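PDB 3S4L: CRISPR-associated endonuclease Cas3-HD from Methanocaldococcus jannaschii, which cleaves single-stranded DNA with the help of magnesium, and single-stranded RNA, as a nuclease of CRISPR-based immunity. Local coordinates for residues Y27-R30 and I31-R34; F89-E92 and L93-Y97; K181-I184 and I185-V188. One frame throughout, in Å; residues are numbered along the deposited sequence.

Interaction 1 (Y27-R30 and I31-R34)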
loop_
_atom_site.group_PDB
_atom_site.type_symbol
_atom_site.label_atom_id
_atom_site.label_comp_id
_atom_site.label_asym_id
_atom_site.label_seq_id
_atom_site.Cartn_x
_atom_site.Cartn_y
_atom_site.Cartn_z
ATOM N N TYR A 27 -6.730 7.943 -14.321
ATOM C CA TYR A 27 -5.452 8.331 -14.917
ATOM C C TYR A 27 -4.542 7.142 -15.245
ATOM O O TYR A 27 -3.661 7.255 -16.095
ATOM C CB TYR A 27 -4.708 9.333 -14.023
ATOM C CG TYR A 27 -3.406 9.838 -14.628
ATOM C CD1 TYR A 27 -3.407 10.744 -15.697
ATOM C CD2 TYR A 27 -2.179 9.407 -14.138
ATOM C CE1 TYR A 27 -2.212 11.204 -16.256
ATOM C CE2 TYR A 27 -0.984 9.862 -14.683
ATOM C CZ TYR A 27 -1.003 10.759 -15.742
ATOM O OH TYR A 27 0.185 11.206 -16.292
ATOM N N TRP A 28 -4.746 6.013 -14.567
ATOM C CA TRP A 28 -3.965 4.809 -14.845
ATOM C C TRP A 28 -4.354 4.264 -16.211
ATOM O O TRP A 28 -3.496 3.919 -17.023
ATOM C CB TRP A 28 -4.162 3.755 -13.742
ATOM C CG TRP A 28 -3.635 2.363 -14.046
ATOM C CD1 TRP A 28 -4.379 1.214 -14.177
ATOM C CD2 TRP A 28 -2.264 1.970 -14.240
ATOM N NE1 TRP A 28 -3.556 0.139 -14.438
ATOM C CE2 TRP A 28 -2.251 0.576 -14.481
ATOM C CE3 TRP A 28 -1.043 2.663 -14.238
ATOM C CZ2 TRP A 28 -1.070 -0.138 -14.723
ATOM C CZ3 TRP A 28 0.130 1.959 -14.464
ATOM C CH2 TRP A 28 0.107 0.568 -14.718
ATOM N N GLU A 29 -5.658 4.199 -16.452
ATOM C CA GLU A 29 -6.189 3.794 -17.742
ATOM C C GLU A 29 -5.554 4.554 -18.908
ATOM O O GLU A 29 -5.399 4.006 -19.998
ATOM C CB GLU A 29 -7.710 3.984 -17.773
ATOM C CG GLU A 29 -8.502 2.875 -17.082
ATOM C CD GLU A 29 -8.397 1.533 -17.795
ATOM O OE1 GLU A 29 -8.213 1.514 -19.032
ATOM O OE2 GLU A 29 -8.503 0.492 -17.113
ATOM N N ARG A 30 -5.183 5.808 -18.681
ATOM C CA ARG A 30 -4.671 6.633 -19.769
ATOM C C ARG A 30 -3.195 6.349 -20.064
ATOM O O ARG A 30 -2.726 6.554 -21.183
ATOM C CB ARG A 30 -4.913 8.133 -19.501
ATOM C CG ARG A 30 -6.387 8.488 -19.263
ATOM C CD ARG A 30 -6.630 9.996 -19.180
ATOM N NE ARG A 30 -7.793 10.313 -18.348
ATOM C CZ ARG A 30 -7.729 10.769 -17.095
ATOM N NH1 ARG A 30 -6.550 10.982 -16.518
ATOM N NH2 ARG A 30 -8.846 11.017 -16.415
ATOM N N ILE A 31 -2.465 5.847 -19.078
ATOM C CA ILE A 31 -1.037 5.618 -19.279
ATOM C C ILE A 31 -0.560 4.147 -19.239
ATOM O O ILE A 31 0.565 3.848 -19.661
ATOM C CB ILE A 31 -0.221 6.428 -18.270
ATOM C CG1 ILE A 31 -0.486 5.936 -16.852
ATOM C CG2 ILE A 31 -0.535 7.918 -18.398
ATOM C CD1 ILE A 31 0.429 6.550 -15.828
ATOM N N LYS A 32 -1.403 3.239 -18.752
ATOM C CA LYS A 32 -0.943 1.891 -18.394
ATOM C C LYS A 32 -0.182 1.170 -19.513
ATOM O O LYS A 32 0.825 0.485 -19.254
ATOM C CB LYS A 32 -2.097 1.025 -17.853
ATOM C CG LYS A 32 -3.296 0.883 -18.791
ATOM C CD LYS A 32 -4.389 -0.029 -18.230
ATOM C CE LYS A 32 -5.565 -0.096 -19.201
ATOM N NZ LYS A 32 -6.589 -1.108 -18.817
ATOM N N TYR A 33 -0.650 1.339 -20.749
ATOM C CA TYR A 33 -0.048 0.669 -21.899
ATOM C C TYR A 33 1.387 1.149 -22.139
ATOM O O TYR A 33 2.145 0.532 -22.888
ATOM C CB TYR A 33 -0.949 0.786 -23.167
ATOM C CG TYR A 33 -2.249 -0.003 -23.041
ATOM C CD1 TYR A 33 -2.260 -1.287 -22.486
ATOM C CD2 TYR A 33 -3.459 0.539 -23.440
ATOM C CE1 TYR A 33 -3.433 -2.002 -22.342
ATOM C CE2 TYR A 33 -4.647 -0.177 -23.312
ATOM C CZ TYR A 33 -4.627 -1.441 -22.759
ATOM O OH TYR A 33 -5.798 -2.162 -22.624
ATOM N N ARG A 34 1.773 2.225 -21.470
ATOM C CA ARG A 34 3.171 2.636 -21.500
ATOM C C ARG A 34 4.011 1.858 -20.478
ATOM O O ARG A 34 5.234 1.803 -20.596
ATOM C CB ARG A 34 3.295 4.148 -21.263
HETATM O O HOH W 1 -2.585 3.620 -21.947
#
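At the C-terminal end of helix 17-31, Trp28 and Lys32 meet where the chain turns toward helix 36-43. CB of Lys32 sits over the centre of the indole, 3.5 Å from the centroid of the six-membered ring and 18° off its normal, a CH-pi contact; the side chains cross at about a right angle. Lys32 holds CG between its own N and carbonyl carbon (chi1 56°), and from there the extended chain runs out beside Glu29. Its NZ forms a salt bridge with OE2 of Glu29 at 3.0 Å, though the hydrogen bonds to OE1 and OE2 are both weak. The stronger partner of NZ is Asp56 on helix 52-65, which also accepts from Trp28 NE1, so at this junction in the HD domain a buried lysine has two acidic neighbours. The broad indole suits its buried place, packing against helices 52-65 and 36-43. Trp28 O takes two backbone donors, Lys32 N at 2.8 Å and Ile31 N at 3.0 Å. Branched, apolar Ile31 lays CD1 3.8 Å from CE2 of Tyr27 and brings CG2 over one face of that ring. Water 1 bridges Tyr33 N and, weakly, Arg30 O where the regular helix bonds lapse.

Interaction 2 (F89-E92 and L93-Y97); sequences FRHE and LVSAY. With CA (calcium ion), chain C.
Phe89 swings CG to the far side from its own N (chi1 176°), which sets the edge of its ring against Val94, CZ 3.8 Å from CG2, two apolar groups suited to the buried ground that both share with Leu149. In His91 and Glu92, chi1 near +60° (65° and 60°) tucks both CG atoms over the backbone; the imidazole rises toward the metal, and the carboxylate, bent at chi2, folds back over one face of it. Glu92 OE1 lies 3.2 Å above that face, off toward the rim, and also faces the Arg90 guanidinium, while OE2 is 2.8 Å from Arg90 NH1; that salt bridge rests on charge alone, the oxygen standing well out of the guanidinium plane. His91 NE2 binds the calcium ion at 2.3 Å. Asp67, His123 and His124 join it in the metal site of the HD fold, the site assigned to catalytic magnesium, and water 2 and water 3 add to the shell. His91 lies in the N-terminal end region of helix 91-107, and its O accepts from Ser95 N at 2.9 Å. The short hydroxyl side chain of Ser95 suits a buried place because OG finds backbone partners, His66 O and Gly69 N, near Asp67.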
loop_
_atom_site.group_PDB
_atom_site.type_symbol
_atom_site.label_atom_id
_atom_site.label_comp_id
_atom_site.label_asym_id
_atom_site.label_seq_id
_atom_site.Cartn_x
_atom_site.Cartn_y
_atom_site.Cartn_z
ATOM N N PHE A 89 3.509 8.863 13.155
ATOM C CA PHE A 89 2.678 7.861 12.503
ATOM C C PHE A 89 2.927 7.828 10.989
ATOM O O PHE A 89 3.021 8.874 10.336
ATOM C CB PHE A 89 1.192 8.052 12.763
ATOM C CG PHE A 89 0.336 7.063 12.011
ATOM C CD1 PHE A 89 0.262 5.725 12.418
ATOM C CD2 PHE A 89 -0.372 7.455 10.880
ATOM C CE1 PHE A 89 -0.523 4.785 11.705
ATOM C CE2 PHE A 89 -1.172 6.535 10.173
ATOM C CZ PHE A 89 -1.246 5.198 10.576
ATOM N N ARG A 90 3.045 6.622 10.438
ATOM C CA ARG A 90 3.299 6.454 8.998
ATOM C C ARG A 90 2.232 5.564 8.353
ATOM O O ARG A 90 2.213 4.347 8.540
ATOM C CB ARG A 90 4.698 5.890 8.771
ATOM C CG ARG A 90 5.766 6.674 9.500
ATOM C CD ARG A 90 6.431 7.728 8.641
ATOM N NE ARG A 90 5.526 8.395 7.713
ATOM C CZ ARG A 90 5.809 8.611 6.432
ATOM N NH1 ARG A 90 6.969 8.197 5.936
ATOM N NH2 ARG A 90 4.936 9.235 5.644
ATOM N N HIS A 91 1.327 6.198 7.616
ATOM C CA HIS A 91 0.184 5.512 7.024
ATOM C C HIS A 91 0.577 4.328 6.137
ATOM O O HIS A 91 -0.144 3.324 6.076
ATOM C CB HIS A 91 -0.643 6.496 6.204
ATOM C CG HIS A 91 0.087 7.048 5.020
ATOM N ND1 HIS A 91 1.028 8.042 5.114
ATOM C CD2 HIS A 91 -0.007 6.738 3.704
ATOM C CE1 HIS A 91 1.501 8.322 3.910
ATOM N NE2 HIS A 91 0.891 7.543 3.047
ATOM N N GLU A 92 1.718 4.430 5.460
ATOM C CA GLU A 92 2.086 3.404 4.478
ATOM C C GLU A 92 2.323 2.022 5.087
ATOM O O GLU A 92 2.171 1.004 4.402
ATOM C CB GLU A 92 3.288 3.826 3.613
ATOM C CG GLU A 92 4.567 4.102 4.368
ATOM C CD GLU A 92 4.744 5.589 4.682
ATOM O OE1 GLU A 92 3.788 6.221 5.184
ATOM O OE2 GLU A 92 5.839 6.128 4.414
ATOM N N LEU A 93 2.705 1.980 6.363
ATOM C CA LEU A 93 2.932 0.692 7.040
ATOM C C LEU A 93 1.599 -0.022 7.225
ATOM O O LEU A 93 1.499 -1.238 7.066
ATOM C CB LEU A 93 3.623 0.882 8.393
ATOM C CG LEU A 93 5.154 0.990 8.449
ATOM C CD1 LEU A 93 5.714 2.042 7.526
ATOM C CD2 LEU A 93 5.590 1.260 9.895
ATOM N N VAL A 94 0.574 0.754 7.562
ATOM C CA VAL A 94 -0.778 0.233 7.676
ATOM C C VAL A 94 -1.349 -0.128 6.309
ATOM O O VAL A 94 -2.061 -1.119 6.189
ATOM C CB VAL A 94 -1.714 1.238 8.350
ATOM C CG1 VAL A 94 -3.168 0.765 8.239
ATOM C CG2 VAL A 94 -1.280 1.443 9.792
ATOM N N SER A 95 -1.034 0.669 5.286
ATOM C CA SER A 95 -1.387 0.307 3.901
ATOM C C SER A 95 -0.765 -1.040 3.483
ATOM O O SER A 95 -1.451 -1.907 2.922
ATOM C CB SER A 95 -0.947 1.393 2.904
ATOM O OG SER A 95 -1.565 2.652 3.129
ATOM N N ALA A 96 0.531 -1.199 3.758
ATOM C CA ALA A 96 1.256 -2.419 3.398
ATOM C C ALA A 96 0.587 -3.661 3.968
ATOM O O ALA A 96 0.515 -4.706 3.307
ATOM C CB ALA A 96 2.719 -2.344 3.850
ATOM N N TYR A 97 0.106 -3.545 5.200
ATOM C CA TYR A 97 -0.570 -4.655 5.875
ATOM C C TYR A 97 -1.821 -5.071 5.130
ATOM O O TYR A 97 -1.968 -6.237 4.796
ATOM C CB TYR A 97 -0.912 -4.294 7.322
ATOM C CG TYR A 97 -1.781 -5.319 8.052
ATOM C CD1 TYR A 97 -1.207 -6.370 8.764
ATOM C CD2 TYR A 97 -3.169 -5.200 8.073
ATOM C CE1 TYR A 97 -1.997 -7.297 9.469
ATOM C CE2 TYR A 97 -3.966 -6.125 8.756
ATOM C CZ TYR A 97 -3.372 -7.170 9.452
ATOM O OH TYR A 97 -4.159 -8.079 10.128
HETATM CA CA CA C . 0.965 8.002 0.788
HETATM O O HOH W 2 -0.145 10.597 0.716
HETATM O O HOH W 3 0.369 8.556 -1.384
#

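Interaction 3 (K181-I184 and I185-V188); sequences KDDI and IRFV
Four backbone bonds of the i to i+4 kind join residues 181-184 to residues 185-188: Ile185 N to Lys181 O at 3.0 Å, Arg186 N to Asp182 O at 2.8 Å, Phe187 N to Asp183 O and Val188 N to Ile184 O, all fairly straight, as in a regular alpha-helix. Around this cylinder the side chains divide by character. On the polar flank, Arg186 bends at chi3 (-62°) and folds back along the helix, so that one face of its guanidinium passes over Asp182 O, off toward the rim, and NH2 comes 3.5 Å from Asp182 CB. Asp183 OD1 lies at the edge of the guanidinium, in its plane, 3.9 Å from NH2, a long salt bridge, and the carboxylate and guanidinium planes stand 73° apart. Acidic residues in the first turn are well placed, since negative charge near a helix N terminus would interact favourably with the helix dipole. Lys181 keeps a fully extended chain whose CG lies 4.0 Å from Ile185 CD1; the aliphatic part thus shields apolar surface while NZ reaches on to Lys150 O. The buried flank belongs to branched aliphatic residues, with Ile184 CG2 and Val188 CG2 4.1 Å apart. Helix 142-149 meets this flank, Ile184 and Ile185 touching Leu149, Ile185 also Leu146, and Val188 touching Val145. Helix 91-107 receives Ile184 on Tyr97, Val188 on Leu93 and the Phe187 ring beside that of Tyr100, so the first turns of helix 181-197 pack against helices 142-149 and 91-107.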
loop_
_atom_site.group_PDB
_atom_site.type_symbol
_atom_site.label_atom_id
_atom_site.label_comp_id
_atom_site.label_asym_id
_atom_site.label_seq_id
_atom_site.Cartn_x
_atom_site.Cartn_y
_atom_site.Cartn_z
ATOM N N LYS A 181 -3.800 -3.435 16.247
ATOM C CA LYS A 181 -2.506 -2.766 16.255
ATOM C C LYS A 181 -1.283 -3.682 16.320
ATOM O O LYS A 181 -0.342 -3.528 15.541
ATOM C CB LYS A 181 -2.433 -1.775 17.419
ATOM C CG LYS A 181 -1.089 -1.067 17.508
ATOM C CD LYS A 181 -1.098 0.005 18.582
ATOM C CE LYS A 181 0.176 0.811 18.546
ATOM N NZ LYS A 181 0.077 1.976 19.467
ATOM N N ASP A 182 -1.281 -4.623 17.253
ATOM C CA ASP A 182 -0.104 -5.453 17.444
ATOM C C ASP A 182 0.046 -6.423 16.281
ATOM O O ASP A 182 1.162 -6.761 15.877
ATOM C CB ASP A 182 -0.131 -6.154 18.822
ATOM C CG ASP A 182 -0.180 -5.156 19.989
ATOM O OD1 ASP A 182 0.039 -3.936 19.771
ATOM O OD2 ASP A 182 -0.432 -5.593 21.133
ATOM N N ASP A 183 -1.077 -6.841 15.711
ATOM C CA ASP A 183 -1.035 -7.646 14.498
ATOM C C ASP A 183 -0.350 -6.916 13.342
ATOM O O ASP A 183 0.403 -7.524 12.584
ATOM C CB ASP A 183 -2.446 -8.077 14.103
ATOM C CG ASP A 183 -3.104 -8.942 15.165
ATOM O OD1 ASP A 183 -2.690 -10.116 15.307
ATOM O OD2 ASP A 183 -4.024 -8.446 15.855
ATOM N N ILE A 184 -0.595 -5.613 13.218
ATOM C CA ILE A 184 0.027 -4.822 12.149
ATOM C C ILE A 184 1.522 -4.647 12.420
ATOM O O ILE A 184 2.351 -4.752 11.512
ATOM C CB ILE A 184 -0.702 -3.460 11.935
ATOM C CG1 ILE A 184 -2.149 -3.726 11.500
ATOM C CG2 ILE A 184 0.021 -2.600 10.893
ATOM C CD1 ILE A 184 -3.018 -2.474 11.298
ATOM N N ILE A 185 1.857 -4.403 13.685
ATOM C CA ILE A 185 3.242 -4.339 14.130
ATOM C C ILE A 185 3.992 -5.624 13.774
ATOM O O ILE A 185 5.073 -5.586 13.180
ATOM C CB ILE A 185 3.306 -4.063 15.657
ATOM C CG1 ILE A 185 2.953 -2.596 15.945
ATOM C CG2 ILE A 185 4.670 -4.460 16.258
ATOM C CD1 ILE A 185 2.770 -2.288 17.445
ATOM N N ARG A 186 3.411 -6.764 14.129
ATOM C CA ARG A 186 4.033 -8.061 13.873
ATOM C C ARG A 186 4.257 -8.243 12.384
ATOM O O ARG A 186 5.341 -8.653 11.953
ATOM C CB ARG A 186 3.134 -9.189 14.395
ATOM C CG ARG A 186 3.704 -9.974 15.542
ATOM C CD ARG A 186 2.752 -11.077 15.999
ATOM N NE ARG A 186 1.484 -10.542 16.481
ATOM C CZ ARG A 186 1.283 -10.091 17.713
ATOM N NH1 ARG A 186 2.272 -10.123 18.603
ATOM N NH2 ARG A 186 0.095 -9.609 18.055
ATOM N N PHE A 187 3.225 -7.948 11.592
ATOM C CA PHE A 187 3.364 -8.050 10.144
ATOM C C PHE A 187 4.479 -7.172 9.605
ATOM O O PHE A 187 5.331 -7.634 8.850
ATOM C CB PHE A 187 2.070 -7.707 9.399
ATOM C CG PHE A 187 2.253 -7.681 7.912
ATOM C CD1 PHE A 187 2.308 -8.858 7.191
ATOM C CD2 PHE A 187 2.423 -6.488 7.245
ATOM C CE1 PHE A 187 2.509 -8.837 5.824
ATOM C CE2 PHE A 187 2.618 -6.462 5.891
ATOM C CZ PHE A 187 2.663 -7.641 5.177
ATOM N N VAL A 188 4.465 -5.897 9.974
ATOM C CA VAL A 188 5.467 -4.970 9.455
ATOM C C VAL A 188 6.907 -5.331 9.869
ATOM O O VAL A 188 7.823 -5.289 9.049
ATOM C CB VAL A 188 5.153 -3.509 9.826
ATOM C CG1 VAL A 188 6.202 -2.599 9.213
ATOM C CG2 VAL A 188 3.736 -3.133 9.353
#

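Following the chain from the N terminus, interaction 1 comes at the close of helix 17-31, interaction 2 at the start of helix 91-107 and interaction 3 at the start of helix 181-197. Each joins adjoining residues, so none encloses a long loop, and the three follow in series without nesting or crossing. Interactions 2 and 3 touch in space: Tyr97 CD1 lies 3.6 Å from Phe187 CB, joining helix 91-107, which carries the metal ligand His91, to helix 181-197. Interaction 1 stands apart, its nearest atoms about 17 Å from interaction 2 and about 22 Å from interaction 3, on the opposite side of the chain's centre from the latter, where it ties helix 17-31 to helices 36-43 and 52-65.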